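Local coordinates for protein histidine acid phosphatase (PDB 4ARU) that belongs to branch 2 of the histidine phosphatase superfamily and folds as a mixed beta sheet packed between helices, at residues L10-I15 and F338-D343; Q38-P43 and L225-Q230; N353-T358 and A374-L379. All blocks are in the same frame, centred on the assembly; numbering follows the deposited sequence. Where two conformers were deposited one is given.

Interaction 1. Residues L10-I15 and F338-D343; sequences LERVVI and FERWVD. Unlike the reference sequence in segment 10-15: Arg12 (reference Lys).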
loop_
_atom_site.group_PDB
_atom_site.type_symbol
_atom_site.label_atom_id
_atom_site.label_comp_id
_atom_site.label_asym_id
_atom_site.label_seq_id
_atom_site.Cartn_x
_atom_site.Cartn_y
_atom_site.Cartn_z
ATOM N N LEU A 10 -9.645 20.562 11.089
ATOM C CA LEU A 10 -9.653 19.398 10.215
ATOM C C LEU A 10 -11.050 19.185 9.644
ATOM O O LEU A 10 -11.999 18.913 10.418
ATOM C CB LEU A 10 -9.222 18.149 10.976
ATOM C CG LEU A 10 -9.203 16.846 10.150
ATOM C CD1 LEU A 10 -8.272 16.883 8.955
ATOM C CD2 LEU A 10 -8.847 15.680 11.073
ATOM N N GLU A 11 -11.234 19.363 8.333
ATOM C CA GLU A 11 -12.580 19.302 7.725
ATOM C C GLU A 11 -12.934 17.884 7.243
ATOM O O GLU A 11 -14.087 17.499 7.290
ATOM C CB GLU A 11 -12.704 20.265 6.552
ATOM C CG GLU A 11 -12.701 21.714 7.039
ATOM C CD GLU A 11 -13.250 22.689 6.046
ATOM O OE1 GLU A 11 -13.355 22.326 4.861
ATOM O OE2 GLU A 11 -13.595 23.809 6.464
ATOM N N ARG A 12 -11.968 17.132 6.748
ATOM C CA ARG A 12 -12.202 15.753 6.372
ATOM C C ARG A 12 -10.957 15.050 5.992
ATOM O O ARG A 12 -9.906 15.671 5.814
ATOM C CB ARG A 12 -13.206 15.658 5.278
ATOM C CG ARG A 12 -12.911 16.495 4.082
ATOM C CD ARG A 12 -14.131 16.376 3.186
ATOM N NE ARG A 12 -14.028 17.155 1.945
ATOM C CZ ARG A 12 -14.344 18.428 1.801
ATOM N NH1 ARG A 12 -14.742 19.162 2.842
ATOM N NH2 ARG A 12 -14.214 18.980 0.595
ATOM N N VAL A 13 -11.062 13.738 5.886
ATOM C CA VAL A 13 -9.921 12.854 5.670
ATOM C C VAL A 13 -10.256 11.852 4.578
ATOM O O VAL A 13 -11.427 11.405 4.460
ATOM C CB VAL A 13 -9.581 12.100 6.969
ATOM C CG1 VAL A 13 -8.396 11.175 6.785
ATOM C CG2 VAL A 13 -9.285 13.080 8.072
ATOM N N VAL A 14 -9.240 11.473 3.822
ATOM C CA VAL A 14 -9.319 10.381 2.865
ATOM C C VAL A 14 -8.155 9.451 3.166
ATOM O O VAL A 14 -6.984 9.882 3.165
ATOM C CB VAL A 14 -9.243 10.860 1.417
ATOM C CG1 VAL A 14 -9.364 9.649 0.471
ATOM C CG2 VAL A 14 -10.228 11.955 1.133
ATOM N N ILE A 15 -8.451 8.195 3.435
ATOM C CA ILE A 15 -7.493 7.216 3.820
ATOM C C ILE A 15 -7.387 6.159 2.735
ATOM O O ILE A 15 -8.403 5.553 2.393
ATOM C CB ILE A 15 -7.934 6.538 5.119
ATOM C CG1 ILE A 15 -8.141 7.612 6.215
ATOM C CG2 ILE A 15 -6.940 5.483 5.565
ATOM C CD1 ILE A 15 -8.697 7.078 7.510
ATOM N N PHE A 338 -4.718 11.395 3.890
ATOM C CA PHE A 338 -4.798 12.743 3.323
ATOM C C PHE A 338 -5.797 13.558 4.121
ATOM O O PHE A 338 -6.957 13.150 4.257
ATOM C CB PHE A 338 -5.250 12.732 1.868
ATOM C CG PHE A 338 -4.331 12.045 0.929
ATOM C CD1 PHE A 338 -4.345 10.670 0.760
ATOM C CD2 PHE A 338 -3.555 12.826 0.057
ATOM C CE1 PHE A 338 -3.495 10.078 -0.122
ATOM C CE2 PHE A 338 -2.732 12.212 -0.886
ATOM C CZ PHE A 338 -2.691 10.817 -0.932
ATOM N N GLU A 339 -5.380 14.701 4.666
ATOM C CA GLU A 339 -6.195 15.522 5.557
ATOM C C GLU A 339 -6.417 16.850 4.908
ATOM O O GLU A 339 -5.459 17.526 4.520
ATOM C CB GLU A 339 -5.501 15.719 6.891
ATOM C CG GLU A 339 -5.351 14.417 7.642
ATOM C CD GLU A 339 -4.710 14.516 9.014
ATOM O OE1 GLU A 339 -4.098 15.541 9.359
ATOM O OE2 GLU A 339 -4.825 13.502 9.747
ATOM N N ARG A 340 -7.670 17.264 4.872
ATOM C CA ARG A 340 -8.055 18.602 4.427
ATOM C C ARG A 340 -8.226 19.465 5.640
ATOM O O ARG A 340 -9.144 19.263 6.426
ATOM C CB ARG A 340 -9.368 18.602 3.602
ATOM C CG ARG A 340 -9.896 19.977 3.272
ATOM C CD ARG A 340 -11.355 19.949 2.830
ATOM N NE ARG A 340 -11.945 21.246 2.753
ATOM C CZ ARG A 340 -11.946 22.075 1.685
ATOM N NH1 ARG A 340 -11.474 21.710 0.508
ATOM N NH2 ARG A 340 -12.488 23.272 1.781
ATOM N N TRP A 341 -7.315 20.435 5.790
ATOM C CA TRP A 341 -7.306 21.378 6.900
ATOM C C TRP A 341 -7.677 22.741 6.363
ATOM O O TRP A 341 -7.342 23.068 5.219
ATOM C CB TRP A 341 -5.894 21.471 7.474
ATOM C CG TRP A 341 -5.487 20.298 8.234
ATOM C CD1 TRP A 341 -4.850 19.161 7.791
ATOM C CD2 TRP A 341 -5.678 20.117 9.649
ATOM N NE1 TRP A 341 -4.635 18.305 8.845
ATOM C CE2 TRP A 341 -5.141 18.861 9.983
ATOM C CE3 TRP A 341 -6.249 20.907 10.659
ATOM C CZ2 TRP A 341 -5.188 18.365 11.284
ATOM C CZ3 TRP A 341 -6.288 20.407 11.951
ATOM C CH2 TRP A 341 -5.751 19.152 12.241
ATOM N N VAL A 342 -8.334 23.560 7.167
ATOM C CA VAL A 342 -8.514 24.992 6.787
ATOM C C VAL A 342 -8.033 25.809 7.929
ATOM O O VAL A 342 -8.173 25.426 9.074
ATOM C CB VAL A 342 -9.941 25.545 6.468
ATOM C CG1 VAL A 342 -10.500 24.931 5.206
ATOM C CG2 VAL A 342 -10.891 25.451 7.665
ATOM N N ASP A 343 -7.369 26.906 7.618
ATOM C CA ASP A 343 -6.940 27.857 8.668
ATOM C C ASP A 343 -8.069 28.780 9.039
ATOM O O ASP A 343 -9.152 28.712 8.473
ATOM C CB ASP A 343 -5.635 28.573 8.279
ATOM C CG ASP A 343 -5.774 29.495 7.092
ATOM O OD1 ASP A 343 -6.874 29.945 6.716
ATOM O OD2 ASP A 343 -4.674 29.834 6.539
HETATM O O HOH W 1 -13.589 24.802 3.389
#
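A classic beta bulge interrupts the antiparallel pairing of Leu10-Ile15 with Phe338-Asp343: Glu11 and Arg12 both face Arg340, and the register slips by one residue between the Leu10-Trp341 and Arg12-Arg340 pairs. Glu11 N bonds to Arg340 O, and Arg340 N returns to Arg12 O at 2.9 Å, so both bulge residues bond to Arg340. Beyond it, the Val14-Phe338 pair is joined by two backbone hydrogen bonds. The bulge turns Glu11 toward the partner strand, where its carboxylate meets Arg340 in a salt bridge: Arg340 NE lies 2.8 Å from Glu11 OE1 and approaches on the anti side, 28° out of the carboxylate plane. A water bridges the same OE1 and Arg340 NH2, while the methyls of Val342 lie against OE2. The guanidinium of Arg12 is stacked on that of Arg340, centres 4.3 Å apart and planes 8° apart, with Arg340 CD over its centre. Glu11 and the carbonyl oxygens of Ala281, which takes Arg12 NE, and Leu282, which takes Arg340 NH1, probably offset the like charges. On the other face, Leu10 CB sits 3.8 Å from the centroid of the Trp341 six-membered ring in a CH-pi contact; with CG anti to the backbone N (chi1 180°), Leu10 CD1 reaches over the indole rim to Glu339 CB, 3.6 Å away. Trp341 NE1 is held by Glu339 OE1, and Glu339 OE2 is in a salt bridge with Arg67. Strand 9-18 also pairs in parallel with strand 300-305, and strand 335-342 antiparallel with 348-356; helix 264-282 packs over Val14 and Phe338, helix 51-70 over Val13 and Glu339.

Interaction 2. Residues Q38-P43 and L225-Q230; sequences QWPEWP and LLEHAQ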
loop_
_atom_site.group_PDB
_atom_site.type_symbol
_atom_site.label_atom_id
_atom_site.label_comp_id
_atom_site.label_asym_id
_atom_site.label_seq_id
_atom_site.Cartn_x
_atom_site.Cartn_y
_atom_site.Cartn_z
ATOM N N GLN A 38 9.897 -26.665 4.199
ATOM C CA GLN A 38 8.492 -26.648 3.803
ATOM C C GLN A 38 7.873 -25.344 4.254
ATOM O O GLN A 38 8.015 -24.972 5.418
ATOM C CB GLN A 38 7.742 -27.813 4.446
ATOM C CG GLN A 38 8.400 -29.154 4.173
ATOM C CD GLN A 38 8.850 -29.368 2.717
ATOM O OE1 GLN A 38 10.052 -29.591 2.432
ATOM N NE2 GLN A 38 7.896 -29.320 1.792
ATOM N N TRP A 39 7.184 -24.673 3.336
ATOM C CA TRP A 39 6.464 -23.496 3.697
ATOM C C TRP A 39 5.312 -23.805 4.682
ATOM O O TRP A 39 4.600 -24.778 4.504
ATOM C CB TRP A 39 5.922 -22.808 2.438
ATOM C CG TRP A 39 6.994 -22.188 1.585
ATOM C CD1 TRP A 39 7.607 -22.757 0.488
ATOM C CD2 TRP A 39 7.519 -20.875 1.712
ATOM N NE1 TRP A 39 8.499 -21.853 -0.051
ATOM C CE2 TRP A 39 8.490 -20.705 0.696
ATOM C CE3 TRP A 39 7.311 -19.833 2.615
ATOM C CZ2 TRP A 39 9.193 -19.520 0.544
ATOM C CZ3 TRP A 39 8.025 -18.675 2.481
ATOM C CH2 TRP A 39 8.947 -18.505 1.433
ATOM N N PRO A 40 5.147 -22.952 5.686
ATOM C CA PRO A 40 4.133 -23.251 6.708
ATOM C C PRO A 40 2.712 -23.066 6.143
ATOM O O PRO A 40 2.481 -22.211 5.278
ATOM C CB PRO A 40 4.463 -22.252 7.825
ATOM C CG PRO A 40 5.221 -21.174 7.174
ATOM C CD PRO A 40 6.060 -21.889 6.143
ATOM N N GLU A 41 1.779 -23.869 6.615
ATOM C CA GLU A 41 0.385 -23.739 6.183
ATOM C C GLU A 41 -0.283 -22.578 6.896
ATOM O O GLU A 41 -0.179 -22.438 8.126
ATOM C CB GLU A 41 -0.411 -25.039 6.367
ATOM C CG GLU A 41 -0.296 -26.022 5.184
ATOM C CD GLU A 41 -1.022 -25.544 3.904
ATOM O OE1 GLU A 41 -0.429 -24.774 3.086
ATOM O OE2 GLU A 41 -2.198 -25.958 3.692
ATOM N N TRP A 42 -0.994 -21.750 6.117
ATOM C CA TRP A 42 -1.790 -20.645 6.661
ATOM C C TRP A 42 -3.195 -21.128 7.026
ATOM O O TRP A 42 -3.665 -22.161 6.529
ATOM C CB TRP A 42 -1.854 -19.508 5.640
ATOM C CG TRP A 42 -0.590 -18.746 5.638
ATOM C CD1 TRP A 42 0.646 -19.161 5.165
ATOM C CD2 TRP A 42 -0.390 -17.442 6.148
ATOM N NE1 TRP A 42 1.580 -18.187 5.363
ATOM C CE2 TRP A 42 0.975 -17.120 5.973
ATOM C CE3 TRP A 42 -1.230 -16.497 6.718
ATOM C CZ2 TRP A 42 1.500 -15.897 6.368
ATOM C CZ3 TRP A 42 -0.696 -15.284 7.121
ATOM C CH2 TRP A 42 0.643 -15.005 6.964
ATOM N N PRO A 43 -3.883 -20.398 7.913
ATOM C CA PRO A 43 -5.164 -20.879 8.428
ATOM C C PRO A 43 -6.367 -20.422 7.597
ATOM O O PRO A 43 -7.505 -20.638 8.016
ATOM C CB PRO A 43 -5.217 -20.264 9.815
ATOM C CG PRO A 43 -4.536 -18.972 9.617
ATOM C CD PRO A 43 -3.370 -19.277 8.718
ATOM N N LEU A 225 7.597 -11.352 6.217
ATOM C CA LEU A 225 7.054 -10.280 7.032
ATOM C C LEU A 225 5.604 -10.614 7.432
ATOM O O LEU A 225 5.173 -10.353 8.557
ATOM C CB LEU A 225 7.086 -8.985 6.240
ATOM C CG LEU A 225 6.638 -7.770 7.075
ATOM C CD1 LEU A 225 7.635 -6.667 6.897
ATOM C CD2 LEU A 225 5.240 -7.307 6.780
ATOM N N LEU A 226 4.858 -11.147 6.476
ATOM C CA LEU A 226 3.478 -11.559 6.752
ATOM C C LEU A 226 3.407 -12.662 7.796
ATOM O O LEU A 226 2.578 -12.614 8.686
ATOM C CB LEU A 226 2.711 -11.950 5.494
ATOM C CG LEU A 226 2.442 -10.831 4.492
ATOM C CD1 LEU A 226 1.957 -11.329 3.115
ATOM C CD2 LEU A 226 1.413 -9.886 5.063
ATOM N N GLU A 227 4.311 -13.636 7.718
ATOM C CA GLU A 227 4.355 -14.710 8.706
ATOM C C GLU A 227 4.572 -14.116 10.112
ATOM O O GLU A 227 3.971 -14.515 11.086
ATOM C CB GLU A 227 5.506 -15.662 8.432
ATOM C CG GLU A 227 5.337 -16.526 7.168
ATOM C CD GLU A 227 6.570 -17.339 6.843
ATOM O OE1 GLU A 227 7.580 -17.161 7.544
ATOM O OE2 GLU A 227 6.526 -18.176 5.904
ATOM N N HIS A 228 5.482 -13.156 10.167
ATOM C CA HIS A 228 5.796 -12.485 11.406
ATOM C C HIS A 228 4.635 -11.669 11.970
ATOM O O HIS A 228 4.307 -11.735 13.154
ATOM C CB HIS A 228 7.037 -11.623 11.207
ATOM C CG HIS A 228 7.601 -11.048 12.474
ATOM N ND1 HIS A 228 8.422 -11.761 13.323
ATOM C CD2 HIS A 228 7.457 -9.818 13.025
ATOM C CE1 HIS A 228 8.792 -10.968 14.328
ATOM N NE2 HIS A 228 8.189 -9.806 14.188
ATOM N N ALA A 229 3.992 -10.950 11.072
ATOM C CA ALA A 229 2.827 -10.154 11.443
ATOM C C ALA A 229 1.627 -11.005 11.861
ATOM O O ALA A 229 0.818 -10.568 12.680
ATOM C CB ALA A 229 2.447 -9.296 10.277
ATOM N N GLN A 230 1.572 -12.240 11.359
ATOM C CA GLN A 230 0.556 -13.233 11.664
ATOM C C GLN A 230 0.861 -13.955 12.981
ATOM O O GLN A 230 0.040 -14.737 13.509
ATOM C CB GLN A 230 0.475 -14.210 10.481
ATOM C CG GLN A 230 -0.467 -15.386 10.673
ATOM C CD GLN A 230 -1.920 -14.986 10.834
ATOM O OE1 GLN A 230 -2.297 -13.878 10.524
ATOM N NE2 GLN A 230 -2.745 -15.918 11.289
HETATM O O HOH W 2 4.320 -18.479 4.469
#
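Trp42 drives the outer edge of its indole into the C-terminal part of helix 213-229, joining the loop Gln38-Pro43 to Leu225-Gln230. This is the tight part of the contact. Trp42 CH2 lies 3.5 Å from Leu226 O, near the ring plane, and 4.0 Å from Leu226 CB. The neighbouring CZ2 rests against the backbone of Glu227, and on the other flank Trp42 CZ3 meets Gln230 CG at 3.6 Å. Gln230 slides past the indole in the opposite direction: with CG anti to the backbone N (chi1 176°), CB and CG lie against Trp42 CZ3 and CH2, a bend at chi2 turns the amide plane 41° from the ring, and OE1 is bonded to Thr50. Pro43 marks the looser, more exposed side, where its CG comes no closer than 3.9 Å to Gln230 NE2. Glu227 reaches the other way on an extended chain, and its OE2 lies 3.5 Å from Pro40 CG and near the ring plane of Trp39, at the indole edge. A water joins the two halves, accepting from Trp42 NE1 at 2.9 Å and donating to Glu227 OE2 at 2.6 Å. Glu227 OE1 takes Ala236 N, while Trp39 NE1 is bonded to Met31 O. The loop is thus seated by aromatic and aliphatic packing, and its polar link to the helix runs through water, with the buried carboxylate satisfied at both oxygens.

Interaction 3. Residues N353-T358 and A374-L379; sequences NMVYQT and AGSVRL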
loop_
_atom_site.group_PDB
_atom_site.type_symbol
_atom_site.label_atom_id
_atom_site.label_comp_id
_atom_site.label_asym_id
_atom_site.label_seq_id
_atom_site.Cartn_x
_atom_site.Cartn_y
_atom_site.Cartn_z
ATOM N N ASN A 353 0.090 11.909 5.554
ATOM C CA ASN A 353 0.905 11.068 6.430
ATOM C C ASN A 353 0.803 9.617 6.027
ATOM O O ASN A 353 -0.244 9.178 5.572
ATOM C CB ASN A 353 0.456 11.160 7.892
ATOM C CG ASN A 353 0.853 12.486 8.548
ATOM O OD1 ASN A 353 0.287 13.509 8.219
ATOM N ND2 ASN A 353 1.807 12.449 9.471
ATOM N N MET A 354 1.877 8.880 6.223
ATOM C CA MET A 354 1.830 7.423 6.160
ATOM C C MET A 354 1.632 6.933 7.568
ATOM O O MET A 354 2.503 7.137 8.389
ATOM C CB MET A 354 3.107 6.829 5.562
ATOM C CG MET A 354 3.010 5.371 5.198
ATOM S SD MET A 354 1.812 5.062 3.825
ATOM C CE MET A 354 1.986 3.292 4.062
ATOM N N VAL A 355 0.514 6.252 7.817
ATOM C CA VAL A 355 0.176 5.792 9.180
ATOM C C VAL A 355 0.164 4.270 9.169
ATOM O O VAL A 355 -0.346 3.662 8.221
ATOM C CB VAL A 355 -1.195 6.349 9.602
ATOM C CG1 VAL A 355 -1.602 5.879 11.002
ATOM C CG2 VAL A 355 -1.164 7.873 9.577
ATOM N N TYR A 356 0.797 3.671 10.153
ATOM C CA TYR A 356 1.123 2.235 10.109
ATOM C C TYR A 356 1.447 1.650 11.448
ATOM O O TYR A 356 1.789 2.363 12.376
ATOM C CB TYR A 356 2.320 2.038 9.172
ATOM C CG TYR A 356 3.567 2.657 9.756
ATOM C CD1 TYR A 356 3.807 4.022 9.681
ATOM C CD2 TYR A 356 4.516 1.878 10.466
ATOM C CE1 TYR A 356 4.945 4.578 10.201
ATOM C CE2 TYR A 356 5.621 2.438 11.037
ATOM C CZ TYR A 356 5.815 3.816 10.929
ATOM O OH TYR A 356 6.912 4.379 11.508
ATOM N N GLN A 357 1.308 0.330 11.523
ATOM C CA GLN A 357 1.836 -0.434 12.610
ATOM C C GLN A 357 3.288 -0.817 12.332
ATOM O O GLN A 357 3.620 -1.298 11.240
ATOM C CB GLN A 357 1.002 -1.680 12.819
ATOM C CG GLN A 357 -0.336 -1.379 13.486
ATOM C CD GLN A 357 -1.474 -2.240 12.980
ATOM O OE1 GLN A 357 -1.752 -2.275 11.766
ATOM N NE2 GLN A 357 -2.235 -2.790 13.903
ATOM N N THR A 358 4.122 -0.613 13.333
ATOM C CA THR A 358 5.481 -1.137 13.304
ATOM C C THR A 358 5.464 -2.638 13.217
ATOM O O THR A 358 4.452 -3.306 13.472
ATOM C CB THR A 358 6.316 -0.717 14.511
ATOM O OG1 THR A 358 5.814 -1.364 15.685
ATOM C CG2 THR A 358 6.351 0.764 14.718
ATOM N N ALA A 374 -0.013 4.386 16.788
ATOM C CA ALA A 374 0.539 3.873 15.512
ATOM C C ALA A 374 1.697 4.762 15.080
ATOM O O ALA A 374 1.798 5.936 15.456
ATOM C CB ALA A 374 -0.529 3.848 14.463
ATOM N N GLY A 375 2.561 4.214 14.247
ATOM C CA GLY A 375 3.574 5.007 13.575
ATOM C C GLY A 375 2.924 5.960 12.610
ATOM O O GLY A 375 1.840 5.722 12.055
ATOM N N SER A 376 3.584 7.097 12.401
ATOM C CA SER A 376 3.094 8.076 11.435
ATOM C C SER A 376 4.288 8.864 10.926
ATOM O O SER A 376 5.097 9.314 11.718
ATOM C CB SER A 376 2.023 8.997 12.050
ATOM O OG SER A 376 1.461 9.930 11.127
ATOM N N VAL A 377 4.381 9.017 9.609
ATOM C CA VAL A 377 5.427 9.813 8.980
ATOM C C VAL A 377 4.740 10.892 8.159
ATOM O O VAL A 377 3.931 10.586 7.281
ATOM C CB VAL A 377 6.330 8.950 8.090
ATOM C CG1 VAL A 377 7.330 9.808 7.337
ATOM C CG2 VAL A 377 7.073 7.941 8.952
ATOM N N ARG A 378 5.065 12.146 8.422
ATOM C CA ARG A 378 4.539 13.254 7.663
ATOM C C ARG A 378 5.316 13.343 6.347
ATOM O O ARG A 378 6.547 13.308 6.344
ATOM C CB ARG A 378 4.704 14.547 8.458
ATOM C CG ARG A 378 3.724 15.620 8.030
ATOM C CD ARG A 378 3.512 16.664 9.114
ATOM N NE ARG A 378 4.753 17.329 9.471
ATOM C CZ ARG A 378 4.923 18.167 10.499
ATOM N NH1 ARG A 378 3.918 18.460 11.318
ATOM N NH2 ARG A 378 6.108 18.737 10.699
ATOM N N LEU A 379 4.616 13.484 5.245
ATOM C CA LEU A 379 5.218 13.444 3.916
ATOM C C LEU A 379 5.392 14.780 3.229
ATOM O O LEU A 379 4.509 15.656 3.191
ATOM C CB LEU A 379 4.381 12.529 3.000
ATOM C CG LEU A 379 4.191 11.114 3.565
ATOM C CD1 LEU A 379 3.299 10.290 2.620
ATOM C CD2 LEU A 379 5.506 10.400 3.733
HETATM O O HOH W 3 6.764 6.434 13.344
#
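Tyr356 lays its ring over Gly375 where strands 353-356 and 375-378 run antiparallel. Gly375 CA is 3.9 Å from the ring centroid, 22° off the normal, in a CH-pi contact displaced toward the rim. CG of Tyr356 stands between the backbone N and the carbonyl carbon (chi1 67°), which swings the ring across onto the partner strand. There is no side chain on Gly375 to hold the ring off, and Val377 CG2 flanks it at Tyr356 CE1. Beside the ring, Tyr356 N binds Gly375 O from above the carbonyl plane, 38° out of it, while the return bond from Gly375 N to Tyr356 O is weak. The Met354-Val377 pair is firmer, with both of its backbone bonds 2.9 Å long: Met354 N to Val377 O and Val377 N to Met354 O. On the opposite face Asn353 ND2 gives Ser376 OG a weak bond of 3.0 Å, and Asn353 lies beside Arg378, pointing the same way. Val355 lies next to them, with CG2 3.7 Å from Ser376 OG and CG1 4.2 Å from Ala374 CB.

Further out, the phenol is fixed by its end: Tyr356 OH is bonded to Pro324 O and receives a bond from a water that is weakly linked to Ser376 N. Strand 348-356 lies between 335-342 and 375-378 in the sheet, Asn353 and Val355 pairing with Val337 and Ala335. Helix 51-70 packs on the face of Val355 and Ser376; Leu323 and Pro324 line the face of Met354, Tyr356 and Val377.

Interactions 1 and 3 belong to one sheet, through the adjacent strands 335-342 and 348-356; their centres are 16 Å apart and their nearest atoms about 5 Å. Both are mainly buried, and helix 51-70 packs against residues of each. Backbone pairing carries both, but interaction 1 adds a bulge and a charged cluster at its partly exposed end, whereas interaction 3 adds a tyrosine lying over a glycine. Interaction 2 lies across the chain's centre from interaction 1, centres 37 Å apart. Only partly buried, it seats a loop on the C-terminal part of a helix with indole packing and a water bridge in place of direct hydrogen bonds.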